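Local atomic coordinates of Lic11098 (Leptospira interrogans serogroup Icterohaemorrhagiae serovar copenhageni, PDB entry 4U08), a protein that is of unknown function but, as a leucine-rich repeat protein of a human pathogen, probably binds partner molecules and may act in virulence. Residues A[171-176]-A[194-199]; A[187-192]-A[208-213]. All coordinates share one frame; numbering follows the deposited sequence.

Interaction 1: A[171-176]-A[194-199]; sequences NVLPKE and NVLPKE
The carboxylate of Glu199 turns one face to Lys175, whose CB lies over it, 3.6 Å from Glu199 CD. The Glu199 chain bends at chi2 (82°), which folds the carboxylate back over that methylene. The lysine ammonium goes elsewhere. Lys175 NZ makes a salt bridge with its neighbour Glu176 OE1 at 2.8 Å. The amide of Asn194 lies face-on to a backbone carbonyl: Asn171 O sits over it, 3.7 Å from Asn194 CG. The same oxygen accepts Asn194 N at 3.2 Å, with an N-H...O angle of 161°. It thus meets both the backbone N-H and the amide face of one residue. The ring of Pro197 offers its CD-CG edge to Leu173. Pro197 CD is 3.8 Å from Leu173 CD1. Deeper in, Leu173 and Leu196 lie side by side and point the same way, with CD1 of Leu173 4.1 Å from CD2 of Leu196. A water bridges the backbones, accepting from Leu173 N and donating to Val195 O. Both segments read NVLPKE and run nearly parallel, 11° apart, as equivalent parts of successive leucine-rich repeats do. Segment 171-176 follows strand 162-164 and precedes strand 185-187; segment 194-199 lies between strands 185-187 and 208-210. Pro174 also packs on Ile150, in the adjoining loop before strand 162-164.

Interaction 2: A[187-192]-A[208-213]; sequences GLDHNQ and ILHLRN. With ZN (zinc ion), chain F; ZN (zinc ion), chain G.
Buried Asp189 meets Arg212 in the tight part of this contact. Asp189 OD1 accepts Arg212 N at 3.0 Å, on its anti side and 28° out of the carboxylate plane. Arg212 NE adds a weak hydrogen bond to OD1. Asp189 OD2 makes a salt bridge with Arg212 NH2 at 2.8 Å. The carboxylate and guanidinium planes stand 78° apart. The bend of Arg212 at chi3 (-82°) helps bring its guanidinium back to the aspartate. Backbone hydrogen bonds run from Leu188 N to His210 O and from His190 N to Arg212 O. Beneath them Leu188 CB packs on Leu211 CD2 at 3.8 Å, both leucines pointing the same way into the core. This is where the short strands of two successive leucine-rich repeats end and turn; a parallel bridge pairs Gly187 with His210. Asn191 holds the turn from inside: its ND2 donates to Leu188 O at 3.0 Å and to Leu165 O of the preceding turn, while OD1 accepts Leu170 N. The solvent side, on the concave face, is looser. There the partly exposed Asn213 and His190 meet: the amide stacks on the ring, with OD1 over the ring centre. His190 ND1 binds a zinc ion at 1.9 Å, together with His167 and a water. A second zinc ion is held by His210 ND1 at 2.2 Å and by another water. Arg212 NH2 lies over one face of that His210 ring, toward its rim.

How the interactions relate
From the N terminus the chain reaches 171-176 first, then 187-192, 194-199 and 208-213. Interaction 1 closes a loop with 17 residues between its segments, and interaction 2 closes one with 15. The two contacts cross, because their segments alternate along the chain. Each joins one coil of the solenoid to the next: interaction 2 at the strands and the turns that follow them, interaction 1 farther along, where the chain enters short 3-10 segments. Their centres are about 13 Å apart. They meet in the core, where Leu173 packs on Leu188 and Leu196 on Leu211. Nearer the surface Asn171 touches Gln192.

Interaction 1: A[171-176]-A[194-199]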
ATOM      1  N   ASN A 171      -5.076  -9.081  14.687  1.00 33.30           N
ATOM      2  CA  ASN A 171      -5.842 -10.226  14.201  1.00 33.10           C
ATOM      3  C   ASN A 171      -7.147  -9.708  13.640  1.00 36.51           C
ATOM      4  O   ASN A 171      -7.737 -10.317  12.733  1.00 35.70           O
ATOM      5  CB  ASN A 171      -6.162 -11.207  15.339  1.00 39.80           C
ATOM      6  CG  ASN A 171      -5.029 -11.455  16.291  1.00 68.72           C
ATOM      7  OD1 ASN A 171      -5.009 -10.925  17.403  1.00 72.59           O
ATOM      8  ND2 ASN A 171      -4.048 -12.226  15.872  1.00 58.41           N
ATOM      9  N   VAL A 172      -7.634  -8.604  14.230  1.00 32.43           N
ATOM     10  CA  VAL A 172      -8.937  -8.015  13.905  1.00 32.49           C
ATOM     11  C   VAL A 172      -8.822  -6.481  13.925  1.00 34.80           C
ATOM     12  O   VAL A 172      -7.893  -5.936  14.524  1.00 34.88           O
ATOM     13  CB  VAL A 172     -10.004  -8.541  14.931  1.00 37.18           C
ATOM     14  CG1 VAL A 172     -11.303  -7.764  14.861  1.00 38.43           C
ATOM     15  CG2 VAL A 172     -10.308 -10.027  14.728  1.00 37.21           C
ATOM     16  N   LEU A 173      -9.763  -5.796  13.252  1.00 31.28           N
ATOM     17  CA  LEU A 173      -9.880  -4.345  13.270  1.00 30.73           C
ATOM     18  C   LEU A 173     -11.129  -3.979  14.107  1.00 34.25           C
ATOM     19  O   LEU A 173     -12.145  -4.671  13.992  1.00 34.85           O
ATOM     20  CB  LEU A 173     -10.058  -3.770  11.856  1.00 30.68           C
ATOM     21  CG  LEU A 173      -8.909  -3.957  10.883  1.00 35.29           C
ATOM     22  CD1 LEU A 173      -9.340  -3.519   9.476  1.00 33.84           C
ATOM     23  CD2 LEU A 173      -7.657  -3.220  11.356  1.00 36.04           C
ATOM     24  N   PRO A 174     -11.112  -2.883  14.897  1.00 29.66           N
ATOM     25  CA  PRO A 174     -12.343  -2.491  15.616  1.00 30.84           C
ATOM     26  C   PRO A 174     -13.415  -2.050  14.618  1.00 35.02           C
ATOM     27  O   PRO A 174     -13.076  -1.472  13.588  1.00 35.44           O
ATOM     28  CB  PRO A 174     -11.888  -1.316  16.494  1.00 32.04           C
ATOM     29  CG  PRO A 174     -10.680  -0.766  15.825  1.00 36.05           C
ATOM     30  CD  PRO A 174     -10.016  -1.921  15.118  1.00 31.01           C
ATOM     31  N   LYS A 175     -14.689  -2.303  14.914  1.00 30.66           N
ATOM     32  CA  LYS A 175     -15.791  -1.924  14.030  1.00 30.72           C
ATOM     33  C   LYS A 175     -15.864  -0.404  13.803  1.00 34.67           C
ATOM     34  O   LYS A 175     -16.283   0.025  12.735  1.00 36.14           O
ATOM     35  CB  LYS A 175     -17.129  -2.529  14.521  1.00 33.59           C
ATOM     36  CG  LYS A 175     -17.630  -1.974  15.868  1.00 35.93           C
ATOM     37  CD  LYS A 175     -18.868  -2.703  16.377  1.00 44.16           C
ATOM     38  CE  LYS A 175     -18.911  -2.770  17.887  1.00 48.92           C
ATOM     39  NZ  LYS A 175     -19.089  -1.439  18.483  1.00 53.19           N
ATOM     40  N   GLU A 176     -15.321   0.391  14.751  1.00 31.39           N
ATOM     41  CA  GLU A 176     -15.300   1.857  14.746  1.00 32.38           C
ATOM     42  C   GLU A 176     -14.376   2.456  13.671  1.00 35.14           C
ATOM     43  O   GLU A 176     -14.461   3.656  13.378  1.00 33.83           O
ATOM     44  CB  GLU A 176     -14.932   2.391  16.152  1.00 33.62           C
ATOM     45  CG  GLU A 176     -15.959   2.052  17.228  1.00 40.08           C
ATOM     46  CD  GLU A 176     -15.980   0.637  17.803  1.00 57.02           C
ATOM     47  OE1 GLU A 176     -16.913   0.331  18.573  1.00 51.23           O
ATOM     48  OE2 GLU A 176     -15.086  -0.178  17.480  1.00 42.55           O
ATOM     49  N   ASN A 194      -7.427 -12.031  10.045  1.00 35.99           N
ATOM     50  CA  ASN A 194      -8.127 -13.220   9.557  1.00 36.34           C
ATOM     51  C   ASN A 194      -9.488 -12.863   9.007  1.00 38.10           C
ATOM     52  O   ASN A 194     -10.099 -13.655   8.300  1.00 38.52           O
ATOM     53  CB  ASN A 194      -8.210 -14.314  10.649  1.00 41.73           C
ATOM     54  CG  ASN A 194      -8.656 -13.833  12.006  1.00 60.27           C
ATOM     55  OD1 ASN A 194      -9.788 -13.391  12.188  1.00 59.43           O
ATOM     56  ND2 ASN A 194      -7.771 -13.922  12.992  1.00 52.52           N
ATOM     57  N   VAL A 195      -9.942 -11.636   9.278  1.00 34.67           N
ATOM     58  CA  VAL A 195     -11.247 -11.142   8.822  1.00 33.56           C
ATOM     59  C   VAL A 195     -11.211  -9.612   8.789  1.00 34.93           C
ATOM     60  O   VAL A 195     -10.478  -9.006   9.563  1.00 34.88           O
ATOM     61  CB  VAL A 195     -12.393 -11.683   9.755  1.00 39.16           C
ATOM     62  CG1 VAL A 195     -12.338 -11.072  11.151  1.00 39.21           C
ATOM     63  CG2 VAL A 195     -13.781 -11.510   9.140  1.00 39.26           C
ATOM     64  N   LEU A 196     -12.015  -9.003   7.908  1.00 32.25           N
ATOM     65  CA  LEU A 196     -12.191  -7.559   7.842  1.00 32.16           C
ATOM     66  C   LEU A 196     -13.572  -7.245   8.389  1.00 34.67           C
ATOM     67  O   LEU A 196     -14.507  -7.988   8.089  1.00 35.10           O
ATOM     68  CB  LEU A 196     -12.110  -7.039   6.399  1.00 31.91           C
ATOM     69  CG  LEU A 196     -10.765  -7.125   5.706  1.00 35.74           C
ATOM     70  CD1 LEU A 196     -10.904  -6.687   4.276  1.00 35.54           C
ATOM     71  CD2 LEU A 196      -9.688  -6.280   6.445  1.00 35.93           C
ATOM     72  N   PRO A 197     -13.761  -6.144   9.157  1.00 31.49           N
ATOM     73  CA  PRO A 197     -15.117  -5.832   9.646  1.00 30.81           C
ATOM     74  C   PRO A 197     -16.053  -5.420   8.514  1.00 34.58           C
ATOM     75  O   PRO A 197     -15.597  -4.835   7.530  1.00 31.51           O
ATOM     76  CB  PRO A 197     -14.879  -4.676  10.620  1.00 32.86           C
ATOM     77  CG  PRO A 197     -13.651  -4.019  10.137  1.00 37.16           C
ATOM     78  CD  PRO A 197     -12.785  -5.118   9.575  1.00 32.13           C
ATOM     79  N   LYS A 198     -17.365  -5.676   8.657  1.00 33.66           N
ATOM     80  CA  LYS A 198     -18.330  -5.250   7.636  1.00 33.48           C
ATOM     81  C   LYS A 198     -18.321  -3.723   7.456  1.00 36.75           C
ATOM     82  O   LYS A 198     -18.585  -3.231   6.359  1.00 35.72           O
ATOM     83  CB  LYS A 198     -19.751  -5.786   7.922  1.00 37.62           C
ATOM     84  CG  LYS A 198     -20.378  -5.332   9.247  1.00 63.50           C
ATOM     85  CD  LYS A 198     -21.804  -5.876   9.435  1.00 77.10           C
ATOM     86  CE  LYS A 198     -22.889  -4.969   8.885  1.00 93.17           C
ATOM     87  NZ  LYS A 198     -23.068  -3.733   9.700  1.00102.12           N
ATOM     88  N   GLU A 199     -17.935  -2.992   8.519  1.00 32.71           N
ATOM     89  CA  GLU A 199     -17.851  -1.540   8.576  1.00 31.39           C
ATOM     90  C   GLU A 199     -16.739  -0.958   7.683  1.00 35.80           C
ATOM     91  O   GLU A 199     -16.717   0.255   7.473  1.00 34.39           O
ATOM     92  CB  GLU A 199     -17.707  -1.068  10.031  1.00 32.19           C
ATOM     93  CG  GLU A 199     -18.934  -1.376  10.887  1.00 37.54           C
ATOM     94  CD  GLU A 199     -19.067  -2.776  11.464  1.00 53.60           C
ATOM     95  OE1 GLU A 199     -18.144  -3.604  11.274  1.00 41.01           O
ATOM     96  OE2 GLU A 199     -20.097  -3.038  12.128  1.00 49.94           O
TER
HETATM   97  O   HOH W   1     -11.435  -7.308  11.637  1.00 43.18           O

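Interaction 2: A[187-192]-A[208-213]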
ATOM      1  N   GLY A 187      -3.015   1.424   5.558  1.00 28.77           N
ATOM      2  CA  GLY A 187      -1.911   0.469   5.462  1.00 30.26           C
ATOM      3  C   GLY A 187      -1.991  -0.608   6.528  1.00 35.38           C
ATOM      4  O   GLY A 187      -1.739  -0.333   7.701  1.00 36.35           O
ATOM      5  N   LEU A 188      -2.325  -1.836   6.134  1.00 30.32           N
ATOM      6  CA  LEU A 188      -2.440  -2.975   7.046  1.00 28.53           C
ATOM      7  C   LEU A 188      -1.552  -4.171   6.659  1.00 31.62           C
ATOM      8  O   LEU A 188      -1.785  -5.275   7.143  1.00 30.45           O
ATOM      9  CB  LEU A 188      -3.916  -3.411   7.120  1.00 27.80           C
ATOM     10  CG  LEU A 188      -4.867  -2.415   7.798  1.00 31.86           C
ATOM     11  CD1 LEU A 188      -6.278  -2.728   7.463  1.00 28.92           C
ATOM     12  CD2 LEU A 188      -4.620  -2.388   9.326  1.00 34.56           C
ATOM     13  N   ASP A 189      -0.549  -3.970   5.786  1.00 29.61           N
ATOM     14  CA  ASP A 189       0.339  -5.060   5.366  1.00 29.21           C
ATOM     15  C   ASP A 189       1.004  -5.782   6.530  1.00 33.01           C
ATOM     16  O   ASP A 189       1.473  -5.151   7.471  1.00 32.82           O
ATOM     17  CB  ASP A 189       1.510  -4.549   4.487  1.00 30.38           C
ATOM     18  CG  ASP A 189       1.139  -3.956   3.139  1.00 37.38           C
ATOM     19  OD1 ASP A 189       0.052  -4.269   2.633  1.00 36.18           O
ATOM     20  OD2 ASP A 189       1.948  -3.181   2.596  1.00 46.36           O
ATOM     21  N   HIS A 190       1.144  -7.084   6.390  1.00 31.90           N
ATOM     22  CA  HIS A 190       1.908  -7.937   7.296  1.00 34.01           C
ATOM     23  C   HIS A 190       1.454  -7.888   8.777  1.00 37.65           C
ATOM     24  O   HIS A 190       2.263  -7.787   9.699  1.00 35.82           O
ATOM     25  CB  HIS A 190       3.419  -7.642   7.147  1.00 36.37           C
ATOM     26  CG  HIS A 190       4.275  -8.874   7.202  1.00 41.23           C
ATOM     27  ND1 HIS A 190       5.544  -8.902   6.634  1.00 43.44           N
ATOM     28  CD2 HIS A 190       4.014 -10.088   7.749  1.00 44.62           C
ATOM     29  CE1 HIS A 190       6.012 -10.117   6.856  1.00 44.27           C
ATOM     30  NE2 HIS A 190       5.125 -10.874   7.514  1.00 44.95           N
ATOM     31  N   ASN A 191       0.149  -7.983   8.987  1.00 36.28           N
ATOM     32  CA  ASN A 191      -0.407  -8.147  10.327  1.00 36.19           C
ATOM     33  C   ASN A 191      -0.833  -9.626  10.307  1.00 40.27           C
ATOM     34  O   ASN A 191      -0.234 -10.404   9.565  1.00 40.54           O
ATOM     35  CB  ASN A 191      -1.582  -7.179  10.554  1.00 34.34           C
ATOM     36  CG  ASN A 191      -1.129  -5.824  10.956  1.00 40.94           C
ATOM     37  OD1 ASN A 191      -0.719  -5.623  12.077  1.00 37.32           O
ATOM     38  ND2 ASN A 191      -1.176  -4.857  10.054  1.00 29.87           N
ATOM     39  N   GLN A 192      -1.873 -10.022  11.042  1.00 36.81           N
ATOM     40  CA  GLN A 192      -2.348 -11.402  10.969  1.00 36.62           C
ATOM     41  C   GLN A 192      -3.850 -11.392  10.879  1.00 36.69           C
ATOM     42  O   GLN A 192      -4.543 -12.218  11.480  1.00 34.43           O
ATOM     43  CB  GLN A 192      -1.777 -12.298  12.110  1.00 39.27           C
ATOM     44  CG  GLN A 192      -1.777 -11.688  13.500  1.00 67.18           C
ATOM     45  CD  GLN A 192      -0.945 -12.499  14.470  1.00 96.49           C
ATOM     46  OE1 GLN A 192      -0.978 -13.736  14.487  1.00 94.40           O
ATOM     47  NE2 GLN A 192      -0.195 -11.819  15.319  1.00 92.13           N
ATOM     48  N   ILE A 208      -6.746   3.834  -1.388  1.00 26.88           N
ATOM     49  CA  ILE A 208      -5.700   2.808  -1.337  1.00 28.09           C
ATOM     50  C   ILE A 208      -5.869   1.940  -0.086  1.00 31.61           C
ATOM     51  O   ILE A 208      -5.882   2.453   1.028  1.00 29.66           O
ATOM     52  CB  ILE A 208      -4.276   3.447  -1.361  1.00 32.48           C
ATOM     53  CG1 ILE A 208      -4.079   4.496  -2.502  1.00 34.24           C
ATOM     54  CG2 ILE A 208      -3.181   2.383  -1.379  1.00 33.97           C
ATOM     55  CD1 ILE A 208      -4.242   4.174  -3.911  1.00 49.83           C
ATOM     56  N   LEU A 209      -5.932   0.625  -0.279  1.00 27.20           N
ATOM     57  CA  LEU A 209      -6.060  -0.336   0.810  1.00 26.82           C
ATOM     58  C   LEU A 209      -4.973  -1.402   0.656  1.00 31.77           C
ATOM     59  O   LEU A 209      -5.015  -2.183  -0.300  1.00 31.16           O
ATOM     60  CB  LEU A 209      -7.488  -0.956   0.799  1.00 26.22           C
ATOM     61  CG  LEU A 209      -7.845  -2.037   1.868  1.00 29.45           C
ATOM     62  CD1 LEU A 209      -7.500  -1.565   3.310  1.00 28.80           C
ATOM     63  CD2 LEU A 209      -9.319  -2.405   1.800  1.00 29.25           C
ATOM     64  N   HIS A 210      -3.978  -1.394   1.563  1.00 28.60           N
ATOM     65  CA  HIS A 210      -2.851  -2.319   1.591  1.00 29.53           C
ATOM     66  C   HIS A 210      -3.131  -3.408   2.605  1.00 32.55           C
ATOM     67  O   HIS A 210      -3.207  -3.128   3.805  1.00 31.49           O
ATOM     68  CB  HIS A 210      -1.562  -1.561   1.943  1.00 32.19           C
ATOM     69  CG  HIS A 210      -1.018  -0.754   0.797  1.00 38.27           C
ATOM     70  ND1 HIS A 210       0.175  -0.094   0.898  1.00 41.83           N
ATOM     71  CD2 HIS A 210      -1.529  -0.536  -0.439  1.00 41.42           C
ATOM     72  CE1 HIS A 210       0.355   0.521  -0.262  1.00 41.76           C
ATOM     73  NE2 HIS A 210      -0.643   0.275  -1.100  1.00 41.77           N
ATOM     74  N   LEU A 211      -3.378  -4.623   2.126  1.00 27.69           N
ATOM     75  CA  LEU A 211      -3.697  -5.773   2.979  1.00 26.85           C
ATOM     76  C   LEU A 211      -2.803  -6.969   2.698  1.00 31.99           C
ATOM     77  O   LEU A 211      -3.179  -8.108   2.992  1.00 32.92           O
ATOM     78  CB  LEU A 211      -5.159  -6.174   2.788  1.00 26.25           C
ATOM     79  CG  LEU A 211      -6.190  -5.325   3.537  1.00 29.98           C
ATOM     80  CD1 LEU A 211      -7.554  -5.579   3.001  1.00 29.24           C
ATOM     81  CD2 LEU A 211      -6.170  -5.646   5.017  1.00 31.67           C
ATOM     82  N   ARG A 212      -1.620  -6.713   2.133  1.00 30.93           N
ATOM     83  CA  ARG A 212      -0.691  -7.769   1.748  1.00 31.12           C
ATOM     84  C   ARG A 212      -0.189  -8.533   2.944  1.00 35.73           C
ATOM     85  O   ARG A 212       0.062  -7.944   3.990  1.00 36.60           O
ATOM     86  CB  ARG A 212       0.510  -7.181   0.993  1.00 29.86           C
ATOM     87  CG  ARG A 212       0.119  -6.537  -0.343  1.00 35.10           C
ATOM     88  CD  ARG A 212       1.280  -5.741  -0.896  1.00 46.65           C
ATOM     89  NE  ARG A 212       1.365  -4.409  -0.294  1.00 51.62           N
ATOM     90  CZ  ARG A 212       2.283  -3.504  -0.613  1.00 68.07           C
ATOM     91  NH1 ARG A 212       3.198  -3.774  -1.534  1.00 62.72           N
ATOM     92  NH2 ARG A 212       2.288  -2.319  -0.020  1.00 56.70           N
ATOM     93  N   ASN A 213       0.028  -9.831   2.771  1.00 32.30           N
ATOM     94  CA  ASN A 213       0.634 -10.665   3.794  1.00 33.18           C
ATOM     95  C   ASN A 213      -0.181 -10.713   5.101  1.00 37.09           C
ATOM     96  O   ASN A 213       0.346 -10.488   6.181  1.00 38.95           O
ATOM     97  CB  ASN A 213       2.115 -10.259   4.043  1.00 36.64           C
ATOM     98  CG  ASN A 213       3.093 -11.405   4.048  1.00 60.28           C
ATOM     99  OD1 ASN A 213       4.270 -11.223   3.744  1.00 65.10           O
ATOM    100  ND2 ASN A 213       2.653 -12.586   4.457  1.00 47.97           N
TER
HETATM  101 ZN    ZN F 504       1.325   0.177   2.804  1.00 78.55          ZN
HETATM  102 ZN    ZN G 505       6.318  -7.391   5.775  1.00 53.56          ZN
HETATM  103  O   HOH W   2       0.796  -1.113   4.548  1.00 26.77           O
HETATM  104  O   HOH W   3       5.071  -7.208   3.958  1.00 47.13           O